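Long-range contacts in intracellular serine protease (Bacillus licheniformis, PDB 4ZOQ), which cleaves peptide bonds sequence-specifically as a class II lanthipeptide protease, probably acting as a serine endopeptidase of the subtilase family: residues Y155-N160 against L192-H198; N205-I211 against I325-E330; P226-E232 against T243-L247. All blocks are in the same frame, centred on the assembly; numbering follows the deposited sequence.

Contact 1 (Y155-N160 against L192-H198)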
loop_
_atom_site.group_PDB
_atom_site.type_symbol
_atom_site.label_atom_id
_atom_site.label_comp_id
_atom_site.label_asym_id
_atom_site.label_seq_id
_atom_site.Cartn_x
_atom_site.Cartn_y
_atom_site.Cartn_z
ATOM N N TYR B 155 0.573 14.812 5.950
ATOM C CA TYR B 155 0.745 13.433 5.555
ATOM C C TYR B 155 1.871 12.842 6.402
ATOM O O TYR B 155 1.831 11.672 6.814
ATOM C CB TYR B 155 1.116 13.372 4.092
ATOM C CG TYR B 155 0.462 12.282 3.365
ATOM C CD1 TYR B 155 0.007 12.479 2.068
ATOM C CD2 TYR B 155 0.158 11.094 4.013
ATOM C CE1 TYR B 155 -0.625 11.475 1.389
ATOM C CE2 TYR B 155 -0.479 10.087 3.352
ATOM C CZ TYR B 155 -0.870 10.289 2.036
ATOM O OH TYR B 155 -1.527 9.316 1.325
ATOM N N GLN B 156 2.845 13.695 6.705
ATOM C CA GLN B 156 3.985 13.308 7.516
ATOM C C GLN B 156 3.553 13.032 8.960
ATOM O O GLN B 156 4.125 12.172 9.638
ATOM C CB GLN B 156 5.066 14.400 7.448
ATOM C CG GLN B 156 6.380 14.033 8.081
ATOM C CD GLN B 156 7.013 12.776 7.458
ATOM O OE1 GLN B 156 7.492 12.794 6.313
ATOM N NE2 GLN B 156 7.017 11.686 8.215
ATOM N N ARG B 157 2.514 13.719 9.421
ATOM C CA ARG B 157 2.060 13.508 10.787
ATOM C C ARG B 157 1.391 12.160 10.902
ATOM O O ARG B 157 1.600 11.446 11.875
ATOM C CB ARG B 157 1.078 14.601 11.203
ATOM C CG ARG B 157 1.682 15.947 11.493
ATOM C CD ARG B 157 0.593 16.906 11.965
ATOM N NE ARG B 157 1.103 18.252 12.183
ATOM C CZ ARG B 157 0.373 19.272 12.629
ATOM N NH1 ARG B 157 -0.921 19.113 12.874
ATOM N NH2 ARG B 157 0.940 20.458 12.815
ATOM N N ALA B 158 0.654 11.777 9.867
ATOM C CA ALA B 158 0.056 10.451 9.803
ATOM C C ALA B 158 1.133 9.373 9.862
ATOM O O ALA B 158 1.015 8.386 10.611
ATOM C CB ALA B 158 -0.776 10.306 8.536
ATOM N N ALA B 159 2.205 9.587 9.110
ATOM C CA ALA B 159 3.292 8.627 9.074
ATOM C C ALA B 159 3.990 8.556 10.420
ATOM O O ALA B 159 4.370 7.466 10.892
ATOM C CB ALA B 159 4.284 8.983 7.965
ATOM N N ASN B 160 4.152 9.717 11.046
ATOM C CA ASN B 160 4.726 9.772 12.384
ATOM C C ASN B 160 3.867 8.986 13.388
ATOM O O ASN B 160 4.371 8.262 14.260
ATOM C CB ASN B 160 4.855 11.238 12.821
ATOM C CG ASN B 160 5.954 12.010 12.037
ATOM O OD1 ASN B 160 6.657 11.457 11.179
ATOM N ND2 ASN B 160 6.097 13.282 12.345
ATOM N N LEU B 192 3.643 11.010 -2.964
ATOM C CA LEU B 192 3.177 10.825 -1.580
ATOM C C LEU B 192 2.161 9.684 -1.519
ATOM O O LEU B 192 1.268 9.611 -2.370
ATOM C CB LEU B 192 2.554 12.119 -1.089
ATOM C CG LEU B 192 3.473 13.341 -1.058
ATOM C CD1 LEU B 192 2.662 14.558 -0.817
ATOM C CD2 LEU B 192 4.438 13.187 0.075
ATOM N N PRO B 193 2.245 8.814 -0.486
ATOM C CA PRO B 193 3.073 8.934 0.722
ATOM C C PRO B 193 4.465 8.321 0.641
ATOM O O PRO B 193 5.182 8.329 1.643
ATOM C CB PRO B 193 2.257 8.159 1.759
ATOM C CG PRO B 193 1.617 7.023 0.945
ATOM C CD PRO B 193 1.342 7.641 -0.427
ATOM N N SER B 194 4.850 7.811 -0.521
ATOM C CA SER B 194 6.093 7.038 -0.651
ATOM C C SER B 194 7.341 7.842 -0.283
ATOM O O SER B 194 8.339 7.274 0.168
ATOM C CB SER B 194 6.222 6.465 -2.072
ATOM O OG SER B 194 6.532 7.475 -3.003
ATOM N N ALA B 195 7.297 9.158 -0.483
ATOM C CA ALA B 195 8.457 9.995 -0.185
ATOM C C ALA B 195 8.628 10.296 1.308
ATOM O O ALA B 195 9.688 10.742 1.725
ATOM C CB ALA B 195 8.363 11.284 -0.944
ATOM N N LEU B 196 7.581 10.066 2.099
ATOM C CA LEU B 196 7.565 10.440 3.515
ATOM C C LEU B 196 8.512 9.650 4.396
ATOM O O LEU B 196 8.730 8.463 4.182
ATOM C CB LEU B 196 6.152 10.281 4.091
ATOM C CG LEU B 196 4.983 11.071 3.511
ATOM C CD1 LEU B 196 3.679 10.525 4.104
ATOM C CD2 LEU B 196 5.141 12.561 3.806
ATOM N N LYS B 197 9.012 10.293 5.435
ATOM C CA LYS B 197 9.752 9.580 6.446
ATOM C C LYS B 197 8.808 8.589 7.168
ATOM O O LYS B 197 7.596 8.848 7.298
ATOM C CB LYS B 197 10.376 10.573 7.418
ATOM C CG LYS B 197 11.485 10.005 8.265
ATOM C CD LYS B 197 11.982 11.061 9.262
ATOM C CE LYS B 197 13.316 10.674 9.871
ATOM N NZ LYS B 197 13.148 9.512 10.763
ATOM N N HIS B 198 9.366 7.436 7.555
ATOM C CA HIS B 198 8.646 6.320 8.180
ATOM C C HIS B 198 7.693 5.588 7.196
ATOM O O HIS B 198 6.939 4.697 7.575
ATOM C CB HIS B 198 7.880 6.790 9.411
ATOM C CG HIS B 198 8.721 7.542 10.391
ATOM N ND1 HIS B 198 9.781 6.966 11.061
ATOM C CD2 HIS B 198 8.646 8.821 10.830
ATOM C CE1 HIS B 198 10.335 7.865 11.856
ATOM N NE2 HIS B 198 9.662 8.997 11.740
#

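Contact 2 (N205-I211 against I325-E330)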
loop_
_atom_site.group_PDB
_atom_site.type_symbol
_atom_site.label_atom_id
_atom_site.label_comp_id
_atom_site.label_asym_id
_atom_site.label_seq_id
_atom_site.Cartn_x
_atom_site.Cartn_y
_atom_site.Cartn_z
ATOM N N ASN B 205 10.780 -5.188 -9.498
ATOM C CA ASN B 205 11.768 -5.796 -10.379
ATOM C C ASN B 205 11.122 -6.875 -11.286
ATOM O O ASN B 205 9.972 -7.291 -11.100
ATOM C CB ASN B 205 12.965 -6.389 -9.589
ATOM C CG ASN B 205 12.582 -7.559 -8.668
ATOM O OD1 ASN B 205 12.304 -7.372 -7.486
ATOM N ND2 ASN B 205 12.555 -8.772 -9.218
ATOM N N MET B 206 11.901 -7.327 -12.260
ATOM C CA MET B 206 11.474 -8.318 -13.231
ATOM C C MET B 206 11.904 -9.702 -12.799
ATOM O O MET B 206 12.681 -9.842 -11.848
ATOM C CB MET B 206 12.110 -8.013 -14.580
ATOM C CG MET B 206 11.843 -6.646 -15.050
ATOM S SD MET B 206 10.140 -6.433 -15.532
ATOM C CE MET B 206 10.123 -7.466 -17.005
ATOM N N LYS B 207 11.458 -10.711 -13.546
ATOM C CA LYS B 207 11.850 -12.095 -13.279
ATOM C C LYS B 207 13.371 -12.221 -13.333
ATOM O O LYS B 207 13.961 -12.914 -12.526
ATOM C CB LYS B 207 11.218 -13.040 -14.293
ATOM C CG LYS B 207 11.637 -14.498 -14.157
ATOM C CD LYS B 207 11.084 -15.301 -15.343
ATOM C CE LYS B 207 9.589 -15.474 -15.247
ATOM N NZ LYS B 207 9.092 -16.422 -16.252
ATOM N N SER B 208 14.001 -11.471 -14.228
ATOM C CA SER B 208 15.456 -11.515 -14.391
ATOM C C SER B 208 16.183 -10.761 -13.297
ATOM O O SER B 208 17.402 -10.820 -13.218
ATOM C CB SER B 208 15.847 -10.908 -15.730
ATOM O OG SER B 208 15.516 -9.533 -15.722
ATOM N N ASN B 209 15.409 -10.055 -12.470
ATOM C CA ASN B 209 15.896 -9.179 -11.396
ATOM C C ASN B 209 16.331 -7.810 -11.886
ATOM O O ASN B 209 16.738 -6.984 -11.065
ATOM C CB ASN B 209 17.016 -9.796 -10.555
ATOM C CG ASN B 209 16.512 -10.902 -9.682
ATOM O OD1 ASN B 209 15.358 -10.869 -9.252
ATOM N ND2 ASN B 209 17.379 -11.843 -9.337
ATOM N N ASN B 210 16.259 -7.573 -13.196
ATOM C CA ASN B 210 16.392 -6.209 -13.692
ATOM C C ASN B 210 15.219 -5.356 -13.186
ATOM O O ASN B 210 14.112 -5.855 -12.980
ATOM C CB ASN B 210 16.396 -6.157 -15.216
ATOM C CG ASN B 210 17.631 -6.775 -15.827
ATOM O OD1 ASN B 210 18.694 -6.856 -15.193
ATOM N ND2 ASN B 210 17.511 -7.198 -17.086
ATOM N N ILE B 211 15.437 -4.060 -13.025
ATOM C CA ILE B 211 14.345 -3.230 -12.544
ATOM C C ILE B 211 13.270 -3.224 -13.620
ATOM O O ILE B 211 13.589 -3.278 -14.810
ATOM C CB ILE B 211 14.803 -1.774 -12.226
ATOM C CG1 ILE B 211 13.797 -1.086 -11.280
ATOM C CG2 ILE B 211 15.019 -0.958 -13.533
ATOM C CD1 ILE B 211 13.877 -1.594 -9.833
ATOM N N ILE B 325 18.197 2.579 -7.534
ATOM C CA ILE B 325 17.298 1.740 -8.333
ATOM C C ILE B 325 16.517 0.692 -7.498
ATOM O O ILE B 325 15.297 0.612 -7.564
ATOM C CB ILE B 325 18.094 1.029 -9.434
ATOM C CG1 ILE B 325 18.747 2.064 -10.358
ATOM C CG2 ILE B 325 17.209 0.084 -10.234
ATOM C CD1 ILE B 325 19.725 1.438 -11.384
ATOM N N TYR B 326 17.239 -0.048 -6.671
ATOM C CA TYR B 326 16.702 -1.161 -5.910
ATOM C C TYR B 326 16.577 -0.889 -4.423
ATOM O O TYR B 326 16.115 -1.749 -3.701
ATOM C CB TYR B 326 17.602 -2.398 -6.062
ATOM C CG TYR B 326 17.771 -2.835 -7.473
ATOM C CD1 TYR B 326 16.845 -3.677 -8.078
ATOM C CD2 TYR B 326 18.856 -2.383 -8.224
ATOM C CE1 TYR B 326 17.007 -4.061 -9.369
ATOM C CE2 TYR B 326 19.024 -2.761 -9.514
ATOM C CZ TYR B 326 18.103 -3.594 -10.084
ATOM O OH TYR B 326 18.266 -3.960 -11.388
ATOM N N GLY B 327 17.053 0.256 -3.938
ATOM C CA GLY B 327 17.121 0.454 -2.492
ATOM C C GLY B 327 18.057 -0.578 -1.859
ATOM O O GLY B 327 19.093 -0.920 -2.434
ATOM N N TYR B 328 17.680 -1.138 -0.718
ATOM C CA TYR B 328 18.484 -2.192 -0.089
ATOM C C TYR B 328 18.451 -3.465 -0.915
ATOM O O TYR B 328 19.209 -4.383 -0.648
ATOM C CB TYR B 328 17.991 -2.512 1.322
ATOM C CG TYR B 328 18.171 -1.391 2.305
ATOM C CD1 TYR B 328 19.443 -1.012 2.725
ATOM C CD2 TYR B 328 17.081 -0.692 2.803
ATOM C CE1 TYR B 328 19.627 0.017 3.619
ATOM C CE2 TYR B 328 17.255 0.356 3.702
ATOM C CZ TYR B 328 18.532 0.705 4.103
ATOM O OH TYR B 328 18.726 1.738 4.993
ATOM N N GLY B 329 17.524 -3.552 -1.870
ATOM C CA GLY B 329 17.464 -4.703 -2.761
ATOM C C GLY B 329 16.122 -5.426 -2.788
ATOM O O GLY B 329 15.090 -4.936 -2.264
ATOM N N GLU B 330 16.126 -6.610 -3.386
ATOM C CA GLU B 330 14.903 -7.385 -3.526
ATOM C C GLU B 330 14.586 -8.203 -2.299
ATOM O O GLU B 330 15.428 -8.983 -1.816
ATOM C CB GLU B 330 14.998 -8.317 -4.714
ATOM C CG GLU B 330 13.726 -9.111 -4.978
ATOM C CD GLU B 330 13.881 -9.941 -6.227
ATOM O OE1 GLU B 330 14.875 -9.698 -6.933
ATOM O OE2 GLU B 330 13.018 -10.785 -6.541
#

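Contact 3 (P226-E232 against T243-L247)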
loop_
_atom_site.group_PDB
_atom_site.type_symbol
_atom_site.label_atom_id
_atom_site.label_comp_id
_atom_site.label_asym_id
_atom_site.label_seq_id
_atom_site.Cartn_x
_atom_site.Cartn_y
_atom_site.Cartn_z
ATOM N N PRO B 226 9.216 -8.558 -6.930
ATOM C CA PRO B 226 8.866 -8.895 -8.320
ATOM C C PRO B 226 7.433 -8.510 -8.739
ATOM O O PRO B 226 6.464 -9.212 -8.451
ATOM C CB PRO B 226 9.063 -10.421 -8.362
ATOM C CG PRO B 226 9.035 -10.883 -6.942
ATOM C CD PRO B 226 9.599 -9.751 -6.145
ATOM N N GLY B 227 7.323 -7.377 -9.416
ATOM C CA GLY B 227 6.058 -6.908 -9.952
ATOM C C GLY B 227 5.940 -7.053 -11.474
ATOM O O GLY B 227 4.945 -6.623 -12.045
ATOM N N GLY B 228 6.988 -7.538 -12.150
ATOM C CA GLY B 228 6.849 -7.922 -13.540
ATOM C C GLY B 228 6.652 -6.782 -14.511
ATOM O O GLY B 228 6.685 -5.605 -14.134
ATOM N N TYR B 229 6.539 -7.130 -15.789
ATOM C CA TYR B 229 6.130 -6.152 -16.785
ATOM C C TYR B 229 5.630 -6.891 -18.021
ATOM O O TYR B 229 5.560 -8.122 -18.042
ATOM C CB TYR B 229 7.245 -5.161 -17.122
ATOM C CG TYR B 229 6.783 -3.996 -17.998
ATOM C CD1 TYR B 229 5.622 -3.274 -17.696
ATOM C CD2 TYR B 229 7.551 -3.568 -19.080
ATOM C CE1 TYR B 229 5.219 -2.177 -18.484
ATOM C CE2 TYR B 229 7.179 -2.477 -19.844
ATOM C CZ TYR B 229 6.005 -1.790 -19.553
ATOM O OH TYR B 229 5.658 -0.717 -20.348
ATOM N N LEU B 230 5.265 -6.130 -19.040
ATOM C CA LEU B 230 4.747 -6.694 -20.266
ATOM C C LEU B 230 5.868 -7.424 -21.010
ATOM O O LEU B 230 5.610 -8.402 -21.717
ATOM C CB LEU B 230 4.161 -5.582 -21.140
ATOM C CG LEU B 230 2.920 -4.865 -20.604
ATOM C CD1 LEU B 230 2.760 -3.506 -21.268
ATOM C CD2 LEU B 230 1.687 -5.733 -20.838
ATOM N N GLY B 231 7.114 -7.002 -20.789
ATOM C CA GLY B 231 8.263 -7.654 -21.401
ATOM C C GLY B 231 9.513 -6.955 -20.948
ATOM O O GLY B 231 9.420 -5.814 -20.517
ATOM N N GLU B 232 10.685 -7.579 -21.099
ATOM C CA GLU B 232 11.929 -6.938 -20.647
ATOM C C GLU B 232 12.257 -5.725 -21.473
ATOM O O GLU B 232 12.832 -4.754 -20.975
ATOM C CB GLU B 232 13.116 -7.891 -20.754
ATOM C CG GLU B 232 13.270 -8.879 -19.649
ATOM C CD GLU B 232 13.879 -8.297 -18.395
ATOM O OE1 GLU B 232 14.665 -7.317 -18.473
ATOM O OE2 GLU B 232 13.626 -8.892 -17.331
ATOM N N THR B 243 5.230 -14.382 -19.665
ATOM C CA THR B 243 5.951 -14.940 -18.533
ATOM C C THR B 243 6.643 -13.873 -17.698
ATOM O O THR B 243 7.136 -14.170 -16.609
ATOM C CB THR B 243 7.051 -15.953 -19.011
ATOM O OG1 THR B 243 7.982 -15.288 -19.893
ATOM C CG2 THR B 243 6.421 -17.152 -19.727
ATOM N N ASP B 244 6.660 -12.639 -18.194
ATOM C CA ASP B 244 7.214 -11.514 -17.444
ATOM C C ASP B 244 6.170 -10.817 -16.609
ATOM O O ASP B 244 6.522 -10.002 -15.759
ATOM C CB ASP B 244 7.900 -10.504 -18.377
ATOM C CG ASP B 244 9.339 -10.912 -18.733
ATOM O OD1 ASP B 244 9.848 -11.864 -18.116
ATOM O OD2 ASP B 244 9.964 -10.301 -19.638
ATOM N N LEU B 245 4.899 -11.150 -16.841
ATOM C CA LEU B 245 3.767 -10.626 -16.057
ATOM C C LEU B 245 3.519 -11.467 -14.803
ATOM O O LEU B 245 4.033 -12.585 -14.692
ATOM C CB LEU B 245 2.513 -10.585 -16.932
ATOM C CG LEU B 245 2.468 -9.561 -18.081
ATOM C CD1 LEU B 245 1.345 -9.848 -19.113
ATOM C CD2 LEU B 245 2.272 -8.148 -17.467
ATOM N N VAL B 246 2.712 -10.955 -13.875
ATOM C CA VAL B 246 2.460 -11.684 -12.643
ATOM C C VAL B 246 0.972 -11.952 -12.477
ATOM O O VAL B 246 0.136 -11.128 -12.870
ATOM C CB VAL B 246 3.027 -10.932 -11.390
ATOM C CG1 VAL B 246 4.541 -10.816 -11.510
ATOM C CG2 VAL B 246 2.381 -9.546 -11.171
ATOM N N LEU B 247 0.628 -13.114 -11.925
ATOM C CA LEU B 247 -0.780 -13.408 -11.686
ATOM C C LEU B 247 -1.294 -12.618 -10.476
ATOM O O LEU B 247 -0.584 -12.428 -9.491
ATOM C CB LEU B 247 -1.013 -14.912 -11.487
ATOM C CG LEU B 247 -2.453 -15.378 -11.770
ATOM C CD1 LEU B 247 -2.767 -15.172 -13.236
ATOM C CD2 LEU B 247 -2.691 -16.825 -11.385
HETATM O O HOH W 1 12.517 -11.210 -16.808
#

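Contact 1 (Y155-N160 against L192-H198)
The ring of Tyr-155 receives Pro-193 over one face in a CH-pi contact, with the proline CB 4.1 Å from the centroid of that ring. Leu-196 lies athwart the tyrosine and sets its CD1 3.6 Å from Tyr-155 CD2, close also to the backbone O of Tyr-155. Leu-192 runs antiparallel to the tyrosine side chain and meets CD1 and CE1 of the ring with its CB. The phenol OH ends buried beside CG and CD of Pro-193, without a polar partner in the model. Next on the helix, Gln-156 has CG anti to its own N (chi1 -171°) and then bends at chi2, which turns its amide onto the backbone of Lys-197. Lys-197 N donates to Gln-156 OE1 at 3.1 Å, in the carbonyl plane and on a lone pair. Gln-156 NE2 returns a bond to Lys-197 O (3.0 Å, N-H...O 160°), arriving above the plane of that carbonyl, and gives a second bond to Asn-160 OD1. Replaced by an alanine, Gln-156 would probably leave N and O of Lys-197 without their common mate and the Asn-160 amide freer to turn. In this subtilisin-like fold, helix 146-164 carries these residues beside the central parallel sheet, and 192-198 links strands 189-192 and 200-205. That loop starts with a cis peptide bond before Pro-193 and a type I turn closed by Leu-196 N on Pro-193 O. Farther along the helix, CB of Ala-159 rests 3.4 Å from Lys-197 O, with CD1 of Leu-196 a little more distant. Asn-160 OD1 approaches the edge of the His-198 ring, 3.3 Å from CD2 and near the ring plane, the amide and ring planes standing 80° apart. Lys-197 CG lies over one face of the imidazole, toward its rim.

Contact 2 (N205-I211 against I325-E330)
Ile-211 packs tightly on Ile-325, its CB 3.6 Å from Ile-325 CG2, the two side chains meeting at a slant. Its CD1 reaches on to the backbone O of Ile-325 at 3.5 Å and touches CD1 and CE1 of Tyr-326. The same CG2 of Ile-325 lies over one face of the Tyr-326 ring, offset toward the rim, while the backbone C of Asn-210 comes to the ring's edge. On the solvent side the contact thins out: Ile-325 is partly exposed, and Asn-210 is exposed and barely touches the other segment; its ND2 bonds to Glu-232 OE1. Both segments are turns of the subtilisin-like fold: Met-206 to Asn-209 form a type I turn after strand 200-205, and Tyr-326 to Gly-329 a type II' turn, with Gly-327 at positive phi. Backbone bonds from Tyr-328 and Gly-329 tie the second turn to strand 221-226. Glu-330, with CG anti to its N (chi1 -177°) and the chain extended, brings its carboxylate across the Asn-205 amide, the planes 45° apart. A weak 3.4 Å bond joins Asn-205 ND2 to Glu-330 OE2. The shorter bond of ND2, 2.8 Å, goes to Met-206 O, which Asn-209 N reaches from the opposite face.

Contact 3 (P226-E232 against T243-L247)
Gly-228 and Asp-244 meet backbone to backbone. Tyr-229 N donates to Asp-244 O (2.9 Å, N-H...O 149°), coming from well above the carbonyl plane, and CA of Gly-228 lies 3.1 Å from the same Asp-244 O. A side chain on Gly-228 would run into that oxygen and press on CG1 of Val-246, and its positive phi likewise suits glycine. Leu-245, with CG beside its own N (chi1 -69°), lays CD2 3.3 Å from Tyr-229 O and reaches on to CD2 of Leu-230. Val-246 spreads its two methyls over the backbone of Pro-226 and Gly-227. At the far end Asp-244 OD2 lies 3.6 Å from CG of Glu-232. The two carboxylates stand with their planes 79° apart, and one water donates to both, at 2.6 Å to Glu-232 OE2 and 3.0 Å to Asp-244 OD1, which is likely to ease their mutual repulsion. In the next shell, Glu-232 is held by Ser-208 OG on OE2 and by Asn-210 ND2 on OE1. The Tyr-229 hydroxyl bonds to Asp-235, its ring meets Tyr-273 edge-to-face, and CB of Leu-230 sits above the ring centre. Gly-228 O is bonded by the hydroxyls of Tyr-214 and Ser-212, while Trp-24 and Phe-25 of helix 24-30 pack against Val-246 and Pro-226. Backbone bonds join Gly-227 to Gly-274 and Val-246 to Ser-272. They bring the contact up to the start of helix 275-297, where Ser-276, predicted to belong to the charge relay system, has its side chain about 8 Å from Gly-227. This buried joint thus lies where the last parallel strand of the subtilisin-like sheet, 221-226, leads out beside the two-stranded antiparallel sheet of 246-249 and 269-272, close to the probable catalytic serine.

Overall arrangement
Contact 3 is the buried one; contacts 1 and 2 are partly buried and run out to exposed residues. Contacts 2 and 3 adjoin, centres 12 Å apart: both use residues at the ends of the neighbouring parallel strands 200-205 and 221-226, and Glu-232 joins them through Ser-208 and Asn-210. Contact 1 stands apart, 24 Å and 29 Å from their centres, on the flank where helix 146-164 meets the loop before strand 200-205. Its chemistry is one tyrosine packed on proline and leucine, with a glutamine gripping backbone. Contact 2 joins isoleucine packing to a largely buried polar end of asparagines and a glutamate, whereas contact 3 relies on glycine-rich backbone and a water between carboxylates.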